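Local coordinates for protein phosphoserine phosphatase (Homo sapiens, PDB 6HYY) that catalyses the hydrolysis of phosphoserine to serine and phosphate, as a magnesium-dependent phosphatase of the haloacid dehalogenase family, at residues V21-G26 with G193-R198; I170-D175 with D187-F192; D175-M180 with R198-D203. All coordinates share one frame; numbering follows the deposited sequence. Where two conformers were deposited one is given.

Contact 1 of 3, residues V21-G26 with G193-R198; sequences VIREEG and GGNVIR
Arg23 and Asn195 meet where two loops face each other at the surface, their side chains crossing at about a right angle with the guanidinium and amide planes turned 66° apart. Despite that twist, the carboxamide oxygen sits at the guanidinium edge, close to its plane. OD1 of Asn195 accepts a bond from NE of Arg23 at 2.8 Å, and the donor lies in the carbonyl plane with an N-H...O angle of 157°. A weak second bond comes from NH2 of Arg23, 3.2 Å from the same OD1, so this one oxygen takes the bent arginine chain by two nitrogens. Bends at chi2 and chi3 (85°) curl the chain round OD1 of Asn195, turning NE and NH2 both toward it. At the other end of the amide, ND2 of Asn195 donates to Ser19 O and Thr84 OG1. Farther along, Glu25 and Arg198 approach more loosely. OE2 of Glu25 lies 4.2 Å from NH2 of Arg198, well out of the guanidinium plane, and its hydrogen bond goes to Ser19 OG instead; the main partner of Arg198 is Asp175. The loop after helix 17-21 is thus joined to the loop after strand 188-192 by a neutral amide that accepts from an exposed cation through OD1 and donates through ND2 to backbone and hydroxyl oxygens, while the Glu25-Arg198 pair probably contributes only a diffuse electrostatic attraction beside the magnesium site.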
loop_
_atom_site.group_PDB
_atom_site.type_symbol
_atom_site.label_atom_id
_atom_site.label_comp_id
_atom_site.label_asym_id
_atom_site.label_seq_id
_atom_site.Cartn_x
_atom_site.Cartn_y
_atom_site.Cartn_z
ATOM N N VAL A 21 4.020 -4.052 2.279
ATOM C CA VAL A 21 3.352 -5.236 2.829
ATOM C C VAL A 21 3.550 -6.441 1.918
ATOM O O VAL A 21 3.655 -7.583 2.392
ATOM C CB VAL A 21 1.858 -4.934 3.037
ATOM C CG1 VAL A 21 1.081 -6.213 3.382
ATOM C CG2 VAL A 21 1.696 -3.929 4.151
ATOM N N ILE A 22 3.572 -6.219 0.608
ATOM C CA ILE A 22 3.877 -7.287 -0.344
ATOM C C ILE A 22 5.189 -6.969 -1.055
ATOM O O ILE A 22 5.645 -5.834 -1.099
ATOM C CB ILE A 22 2.745 -7.514 -1.365
ATOM C CG1 ILE A 22 2.527 -6.254 -2.218
ATOM C CG2 ILE A 22 1.461 -7.985 -0.650
ATOM C CD1 ILE A 22 1.436 -6.399 -3.286
ATOM N N ARG A 23 5.797 -8.008 -1.641
ATOM C CA ARG A 23 7.111 -7.835 -2.253
ATOM C C ARG A 23 7.027 -7.133 -3.602
ATOM O O ARG A 23 7.968 -6.429 -3.988
ATOM C CB ARG A 23 7.795 -9.201 -2.400
ATOM C CG ARG A 23 7.678 -10.046 -1.139
ATOM C CD ARG A 23 8.920 -10.895 -0.906
ATOM N NE ARG A 23 9.938 -10.130 -0.189
ATOM C CZ ARG A 23 11.024 -10.651 0.374
ATOM N NH1 ARG A 23 11.252 -11.961 0.321
ATOM N NH2 ARG A 23 11.885 -9.853 0.999
ATOM N N GLU A 24 5.907 -7.276 -4.296
ATOM C CA GLU A 24 5.717 -6.862 -5.679
ATOM C C GLU A 24 4.890 -5.578 -5.751
ATOM O O GLU A 24 4.405 -5.056 -4.745
ATOM C CB GLU A 24 5.040 -7.990 -6.465
ATOM C CG GLU A 24 5.647 -9.393 -6.261
ATOM C CD GLU A 24 4.883 -10.256 -5.245
ATOM O OE1 GLU A 24 5.026 -11.501 -5.299
ATOM O OE2 GLU A 24 4.149 -9.693 -4.402
ATOM N N GLU A 25 4.730 -5.065 -6.970
ATOM C CA GLU A 25 3.776 -3.997 -7.249
ATOM C C GLU A 25 2.567 -4.633 -7.922
ATOM O O GLU A 25 2.703 -5.291 -8.958
ATOM C CB GLU A 25 4.400 -2.908 -8.130
ATOM C CG GLU A 25 5.708 -2.329 -7.582
ATOM C CD GLU A 25 5.501 -1.031 -6.808
ATOM O OE1 GLU A 25 4.989 -0.066 -7.410
ATOM O OE2 GLU A 25 5.856 -0.966 -5.599
ATOM N N GLY A 26 1.389 -4.455 -7.319
ATOM C CA GLY A 26 0.218 -5.175 -7.787
ATOM C C GLY A 26 -0.106 -4.907 -9.244
ATOM O O GLY A 26 -0.402 -5.833 -10.006
ATOM N N GLY A 193 12.722 -0.440 3.688
ATOM C CA GLY A 193 13.583 -0.818 2.580
ATOM C C GLY A 193 13.844 -2.310 2.471
ATOM O O GLY A 193 14.831 -2.732 1.860
ATOM N N GLY A 194 12.963 -3.129 3.043
ATOM C CA GLY A 194 13.190 -4.570 3.030
ATOM C C GLY A 194 13.095 -5.204 1.660
ATOM O O GLY A 194 13.689 -6.264 1.415
ATOM N N ASN A 195 12.347 -4.592 0.745
ATOM C CA ASN A 195 12.206 -5.138 -0.597
ATOM C C ASN A 195 13.098 -4.417 -1.599
ATOM O O ASN A 195 13.909 -5.047 -2.286
ATOM C CB ASN A 195 10.739 -5.111 -1.030
ATOM C CG ASN A 195 9.919 -6.134 -0.273
ATOM O OD1 ASN A 195 10.281 -7.314 -0.221
ATOM N ND2 ASN A 195 8.840 -5.688 0.356
ATOM N N VAL A 196 12.949 -3.110 -1.719
ATOM C CA VAL A 196 13.868 -2.301 -2.511
ATOM C C VAL A 196 14.072 -1.005 -1.749
ATOM O O VAL A 196 13.124 -0.444 -1.188
ATOM C CB VAL A 196 13.345 -2.057 -3.942
ATOM C CG1 VAL A 196 14.229 -1.045 -4.683
ATOM C CG2 VAL A 196 13.280 -3.362 -4.726
ATOM N N ILE A 197 15.315 -0.583 -1.633
ATOM C CA ILE A 197 15.632 0.634 -0.910
ATOM C C ILE A 197 15.488 1.792 -1.876
ATOM O O ILE A 197 16.179 1.849 -2.892
ATOM C CB ILE A 197 17.054 0.576 -0.336
ATOM C CG1 ILE A 197 17.126 -0.495 0.762
ATOM C CG2 ILE A 197 17.493 1.963 0.133
ATOM C CD1 ILE A 197 18.533 -0.791 1.251
ATOM N N ARG A 198 14.608 2.731 -1.563
ATOM C CA ARG A 198 14.558 3.969 -2.328
ATOM C C ARG A 198 15.444 4.968 -1.594
ATOM O O ARG A 198 15.080 5.465 -0.530
ATOM C CB ARG A 198 13.117 4.438 -2.496
ATOM C CG ARG A 198 12.397 3.641 -3.588
ATOM C CD ARG A 198 10.908 3.467 -3.359
ATOM N NE ARG A 198 10.455 2.136 -3.765
ATOM C CZ ARG A 198 10.115 1.791 -5.002
ATOM N NH1 ARG A 198 10.173 2.672 -5.983
ATOM N NH2 ARG A 198 9.719 0.553 -5.262
#

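Contact 2 of 3, residues I170-D175 with D187-F192; sequences IIMIGD and DAFIGF. With MG (magnesium ion), chain D.
Ile173 and Ile190 lie side by side on neighbouring parallel strands, pointing the same way, with CG1 of Ile173 4.1 Å from CB of Ile190. Ile171 joins them on this face, its CG2 4.0 Å from CD1 of Ile190, and helix 2-8 covers the group. On the other face the ring of Phe189 reaches across, its CD1 4.1 Å from CG of Met172; CG of Phe189, anti to the backbone N (chi1 168°), brings CZ of the ring within 3.5 Å of Gly174 O. Strands 170-174 and 188-192 are the two beta strands of a beta-alpha-beta unit in the Rossmann-like core of haloacid dehalogenase hydrolases, paired by a regular ladder such as Ile190 N to Met172 O at 2.9 Å. Toward its exposed start the pairing changes character: Asp187 gives its N-H to Ile170 O and, through the anti lone pair of OD2, accepts Ile170 N at 2.8 Å. At the C-terminal end, still paired by Phe192 N to Gly174 O, the contact borders water and metal: OD1 of Asp175 binds the magnesium ion at 2.3 Å, alongside Asp16 OD2 and the backbone oxygen of Asp18, while OD2 forms a salt bridge with Arg198.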
loop_
_atom_site.group_PDB
_atom_site.type_symbol
_atom_site.label_atom_id
_atom_site.label_comp_id
_atom_site.label_asym_id
_atom_site.label_seq_id
_atom_site.Cartn_x
_atom_site.Cartn_y
_atom_site.Cartn_z
ATOM N N ILE A 170 -1.157 8.642 14.402
ATOM C CA ILE A 170 -1.163 7.778 13.223
ATOM C C ILE A 170 0.237 7.753 12.621
ATOM O O ILE A 170 0.814 8.801 12.309
ATOM C CB ILE A 170 -2.178 8.263 12.177
ATOM C CG1 ILE A 170 -3.568 8.371 12.761
ATOM C CG2 ILE A 170 -2.228 7.308 10.982
ATOM C CD1 ILE A 170 -4.547 8.989 11.768
ATOM N N ILE A 171 0.772 6.556 12.398
ATOM C CA ILE A 171 2.076 6.385 11.763
ATOM C C ILE A 171 1.851 5.829 10.367
ATOM O O ILE A 171 1.064 4.890 10.191
ATOM C CB ILE A 171 2.980 5.446 12.578
ATOM C CG1 ILE A 171 3.216 6.032 13.984
ATOM C CG2 ILE A 171 4.307 5.194 11.845
ATOM C CD1 ILE A 171 4.200 5.249 14.820
ATOM N N MET A 172 2.521 6.419 9.380
ATOM C CA MET A 172 2.546 5.890 8.015
ATOM C C MET A 172 3.836 5.099 7.803
ATOM O O MET A 172 4.904 5.565 8.198
ATOM C CB MET A 172 2.481 7.027 6.997
ATOM C CG MET A 172 2.597 6.570 5.556
ATOM S SD MET A 172 1.015 5.948 4.950
ATOM C CE MET A 172 1.508 4.773 3.677
ATOM N N ILE A 173 3.727 3.901 7.218
ATOM C CA ILE A 173 4.884 3.040 6.939
ATOM C C ILE A 173 4.885 2.690 5.468
ATOM O O ILE A 173 3.900 2.149 4.961
ATOM C CB ILE A 173 4.858 1.762 7.793
ATOM C CG1 ILE A 173 4.867 2.132 9.283
ATOM C CG2 ILE A 173 6.056 0.849 7.406
ATOM C CD1 ILE A 173 4.991 0.951 10.252
ATOM N N GLY A 174 5.989 2.993 4.784
ATOM C CA GLY A 174 6.048 2.682 3.362
ATOM C C GLY A 174 7.436 2.903 2.805
ATOM O O GLY A 174 8.335 3.417 3.481
ATOM N N ASP A 175 7.604 2.472 1.557
ATOM C CA ASP A 175 8.918 2.464 0.929
ATOM C C ASP A 175 9.216 3.690 0.086
ATOM O O ASP A 175 10.391 3.940 -0.205
ATOM C CB ASP A 175 9.066 1.223 0.037
ATOM C CG ASP A 175 8.141 1.259 -1.163
ATOM O OD1 ASP A 175 6.919 1.339 -0.961
ATOM O OD2 ASP A 175 8.625 1.210 -2.323
ATOM N N ASP A 187 1.195 11.497 11.770
ATOM C CA ASP A 187 1.986 12.085 12.843
ATOM C C ASP A 187 3.446 11.653 12.801
ATOM O O ASP A 187 4.310 12.360 13.334
ATOM C CB ASP A 187 1.343 11.745 14.184
ATOM C CG ASP A 187 -0.064 12.272 14.274
ATOM O OD1 ASP A 187 -0.241 13.520 14.204
ATOM O OD2 ASP A 187 -1.003 11.464 14.356
ATOM N N ALA A 188 3.750 10.532 12.146
ATOM C CA ALA A 188 5.125 10.099 11.965
ATOM C C ALA A 188 5.171 9.217 10.730
ATOM O O ALA A 188 4.145 8.719 10.261
ATOM C CB ALA A 188 5.657 9.337 13.183
ATOM N N PHE A 189 6.378 9.052 10.203
ATOM C CA PHE A 189 6.619 8.201 9.051
ATOM C C PHE A 189 7.798 7.285 9.343
ATOM O O PHE A 189 8.833 7.726 9.863
ATOM C CB PHE A 189 6.882 9.044 7.793
ATOM C CG PHE A 189 7.424 8.242 6.632
ATOM C CD1 PHE A 189 6.608 7.360 5.925
ATOM C CD2 PHE A 189 8.752 8.365 6.263
ATOM C CE1 PHE A 189 7.119 6.604 4.865
ATOM C CE2 PHE A 189 9.268 7.618 5.198
ATOM C CZ PHE A 189 8.442 6.766 4.495
ATOM N N ILE A 190 7.648 6.004 9.004
ATOM C CA ILE A 190 8.756 5.059 9.028
ATOM C C ILE A 190 8.957 4.536 7.612
ATOM O O ILE A 190 8.066 3.893 7.049
ATOM C CB ILE A 190 8.509 3.898 9.999
ATOM C CG1 ILE A 190 8.209 4.435 11.404
ATOM C CG2 ILE A 190 9.734 2.993 10.004
ATOM C CD1 ILE A 190 7.781 3.358 12.402
ATOM N N GLY A 191 10.137 4.796 7.044
ATOM C CA GLY A 191 10.456 4.253 5.735
ATOM C C GLY A 191 10.856 2.795 5.814
ATOM O O GLY A 191 11.378 2.325 6.825
ATOM N N PHE A 192 10.565 2.066 4.740
ATOM C CA PHE A 192 10.799 0.622 4.708
ATOM C C PHE A 192 11.586 0.220 3.471
ATOM O O PHE A 192 11.121 0.421 2.345
ATOM C CB PHE A 192 9.475 -0.145 4.750
ATOM C CG PHE A 192 9.674 -1.628 4.752
ATOM C CD1 PHE A 192 10.144 -2.270 5.894
ATOM C CD2 PHE A 192 9.417 -2.371 3.622
ATOM C CE1 PHE A 192 10.358 -3.619 5.909
ATOM C CE2 PHE A 192 9.643 -3.755 3.626
ATOM C CZ PHE A 192 10.105 -4.368 4.769
HETATM MG MG MG D . 5.051 1.344 -2.255
HETATM O O HOH W 1 12.615 2.479 0.620
HETATM O O HOH W 2 6.477 1.093 -3.969
HETATM O O HOH W 3 3.873 1.844 -3.840
HETATM O O HOH W 4 5.023 3.574 -2.265
#

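Contact 3 of 3, residues D175-M180 with R198-D203; sequences DGATDM and RQQVKD. With MG (magnesium ion), chain D; PO4 (phosphate ion), chain C.
The GDxxxD loop, the fourth sequence motif of haloacid dehalogenase enzymes, meets the start of helix 199-204 beside the magnesium ion and a bound phosphate. Gly176 is the N-cap of helix 177-180, and its N-H is bonded to OD2 of Asp179 at 2.9 Å, the backbone-to-side-chain half of a capping box. The same OD2 is 2.7 Å from a magnesium-bound water, making Asp179 a second-shell residue. Phosphate O2 is held at the helix start by Thr178, from N at 2.9 Å and from OG1 at 2.7 Å. A valine at Thr178 would probably leave O2 without its hydroxyl donor and Lys154 NZ without the OG1 that it bonds. Across the contact, Asp175 OD2 forms a salt bridge to NE of Arg198; its exact length is uncertain, as Arg198 was deposited in two conformers. Packing is carried by Val201: with CG2 beside its own backbone N, that methyl covers the turn, 3.6 Å from Gly176 C, while CG1 lies 4.2 Å from SD of Met180. CB of Ala177 touches NE2 of Gln200. Val201 also rests on Phe189 of strand 188-192 and Tyr208 of strand 207-209, placing this helix start against both the sheet and helix 177-180.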
loop_
_atom_site.group_PDB
_atom_site.type_symbol
_atom_site.label_atom_id
_atom_site.label_comp_id
_atom_site.label_asym_id
_atom_site.label_seq_id
_atom_site.Cartn_x
_atom_site.Cartn_y
_atom_site.Cartn_z
ATOM N N ASP A 175 7.604 2.472 1.557
ATOM C CA ASP A 175 8.918 2.464 0.929
ATOM C C ASP A 175 9.216 3.690 0.086
ATOM O O ASP A 175 10.391 3.940 -0.205
ATOM C CB ASP A 175 9.066 1.223 0.037
ATOM C CG ASP A 175 8.141 1.259 -1.163
ATOM O OD1 ASP A 175 6.919 1.339 -0.961
ATOM O OD2 ASP A 175 8.625 1.210 -2.323
ATOM N N GLY A 176 8.203 4.470 -0.302
ATOM C CA GLY A 176 8.348 5.434 -1.370
ATOM C C GLY A 176 8.151 6.874 -0.922
ATOM O O GLY A 176 7.703 7.157 0.191
ATOM N N ALA A 177 8.489 7.791 -1.831
ATOM C CA ALA A 177 8.347 9.208 -1.511
ATOM C C ALA A 177 6.891 9.595 -1.263
ATOM O O ALA A 177 6.621 10.452 -0.406
ATOM C CB ALA A 177 8.958 10.054 -2.631
ATOM N N THR A 178 5.939 8.969 -1.968
ATOM C CA THR A 178 4.533 9.282 -1.714
ATOM C C THR A 178 4.112 8.882 -0.306
ATOM O O THR A 178 3.216 9.506 0.267
ATOM C CB THR A 178 3.620 8.625 -2.748
ATOM O OG1 THR A 178 3.656 7.193 -2.615
ATOM C CG2 THR A 178 4.032 9.037 -4.153
ATOM N N ASP A 179 4.749 7.866 0.274
ATOM C CA ASP A 179 4.489 7.523 1.670
ATOM C C ASP A 179 5.088 8.561 2.612
ATOM O O ASP A 179 4.435 9.011 3.567
ATOM C CB ASP A 179 5.055 6.126 1.954
ATOM C CG ASP A 179 4.551 5.118 0.975
ATOM O OD1 ASP A 179 3.328 4.934 0.918
ATOM O OD2 ASP A 179 5.364 4.514 0.236
ATOM N N MET A 180 6.339 8.950 2.359
ATOM C CA MET A 180 6.979 9.981 3.164
ATOM C C MET A 180 6.176 11.273 3.134
ATOM O O MET A 180 6.056 11.960 4.155
ATOM C CB MET A 180 8.404 10.222 2.663
ATOM C CG MET A 180 9.278 10.977 3.630
ATOM S SD MET A 180 11.003 10.859 3.070
ATOM C CE MET A 180 10.825 11.438 1.395
ATOM N N ARG A 198 14.608 2.731 -1.563
ATOM C CA ARG A 198 14.558 3.969 -2.328
ATOM C C ARG A 198 15.444 4.968 -1.594
ATOM O O ARG A 198 15.080 5.465 -0.530
ATOM C CB ARG A 198 13.117 4.438 -2.496
ATOM C CG ARG A 198 12.397 3.641 -3.588
ATOM C CD ARG A 198 10.908 3.467 -3.359
ATOM N NE ARG A 198 10.455 2.136 -3.765
ATOM C CZ ARG A 198 10.115 1.791 -5.002
ATOM N NH1 ARG A 198 10.173 2.672 -5.983
ATOM N NH2 ARG A 198 9.719 0.553 -5.262
ATOM N N GLN A 199 16.642 5.207 -2.135
ATOM C CA GLN A 199 17.668 5.937 -1.398
ATOM C C GLN A 199 17.215 7.329 -0.988
ATOM O O GLN A 199 17.609 7.811 0.077
ATOM C CB GLN A 199 18.955 6.018 -2.234
ATOM C CG GLN A 199 20.171 6.533 -1.453
ATOM C CD GLN A 199 20.574 5.614 -0.303
ATOM O OE1 GLN A 199 20.465 4.388 -0.397
ATOM N NE2 GLN A 199 21.042 6.207 0.793
ATOM N N GLN A 200 16.377 7.983 -1.785
ATOM C CA GLN A 200 15.963 9.318 -1.371
ATOM C C GLN A 200 15.094 9.259 -0.121
ATOM O O GLN A 200 15.124 10.190 0.695
ATOM C CB GLN A 200 15.283 10.044 -2.529
ATOM C CG GLN A 200 13.818 9.772 -2.747
ATOM C CD GLN A 200 13.240 10.681 -3.823
ATOM O OE1 GLN A 200 13.862 11.683 -4.212
ATOM N NE2 GLN A 200 12.061 10.329 -4.323
ATOM N N VAL A 201 14.368 8.159 0.083
ATOM C CA VAL A 201 13.628 7.996 1.337
ATOM C C VAL A 201 14.583 7.670 2.480
ATOM O O VAL A 201 14.494 8.252 3.569
ATOM C CB VAL A 201 12.529 6.926 1.189
ATOM C CG1 VAL A 201 11.774 6.740 2.508
ATOM C CG2 VAL A 201 11.568 7.303 0.080
ATOM N N LYS A 202 15.516 6.743 2.249
ATOM C CA LYS A 202 16.483 6.372 3.276
ATOM C C LYS A 202 17.317 7.570 3.719
ATOM O O LYS A 202 17.634 7.710 4.903
ATOM C CB LYS A 202 17.382 5.250 2.752
ATOM C CG LYS A 202 18.431 4.778 3.747
ATOM C CD LYS A 202 19.213 3.588 3.226
ATOM C CE LYS A 202 20.365 3.250 4.163
ATOM N NZ LYS A 202 21.372 2.348 3.530
ATOM N N ASP A 203 17.674 8.452 2.783
ATOM C CA ASP A 203 18.531 9.578 3.131
ATOM C C ASP A 203 17.805 10.662 3.917
ATOM O O ASP A 203 18.459 11.426 4.637
ATOM C CB ASP A 203 19.132 10.199 1.868
ATOM C CG ASP A 203 20.213 9.346 1.247
ATOM O OD1 ASP A 203 20.697 8.389 1.890
ATOM O OD2 ASP A 203 20.593 9.639 0.092
HETATM MG MG MG D . 5.051 1.344 -2.255
HETATM P P PO4 C . 6.178 5.954 -4.861
HETATM O O1 PO4 C . 5.436 4.643 -4.910
HETATM O O2 PO4 C . 6.123 6.522 -3.472
HETATM O O3 PO4 C . 7.613 5.734 -5.282
HETATM O O4 PO4 C . 5.563 6.923 -5.846
HETATM O O HOH W 1 12.615 2.479 0.620
HETATM O O HOH W 2 6.477 1.093 -3.969
HETATM O O HOH W 4 5.023 3.574 -2.265
HETATM O O HOH W 3 3.873 1.844 -3.840
#

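From the N terminus, residues 21-26 follow the first central strand, 12-16, and its short helix, and meet 193-198 almost at the other end of the chain; contact 1 thus closes a loop that spans most of the fold. Contact 2 is nested within it, closing the short crossover from strand 170-174 through helix 177-180 to strand 188-192. Contact 3 crosses both, since 175-180 begins inside both loops, at the last residue of strand segment 170-175, while 198-203 starts at the last residue of contact 1 and runs past it. Asp175 belongs to contacts 2 and 3 and Arg198 to contacts 1 and 3. Together the three tie the sheet ends, the loops over the magnesium ion and helix 199-204 around one active-site corner.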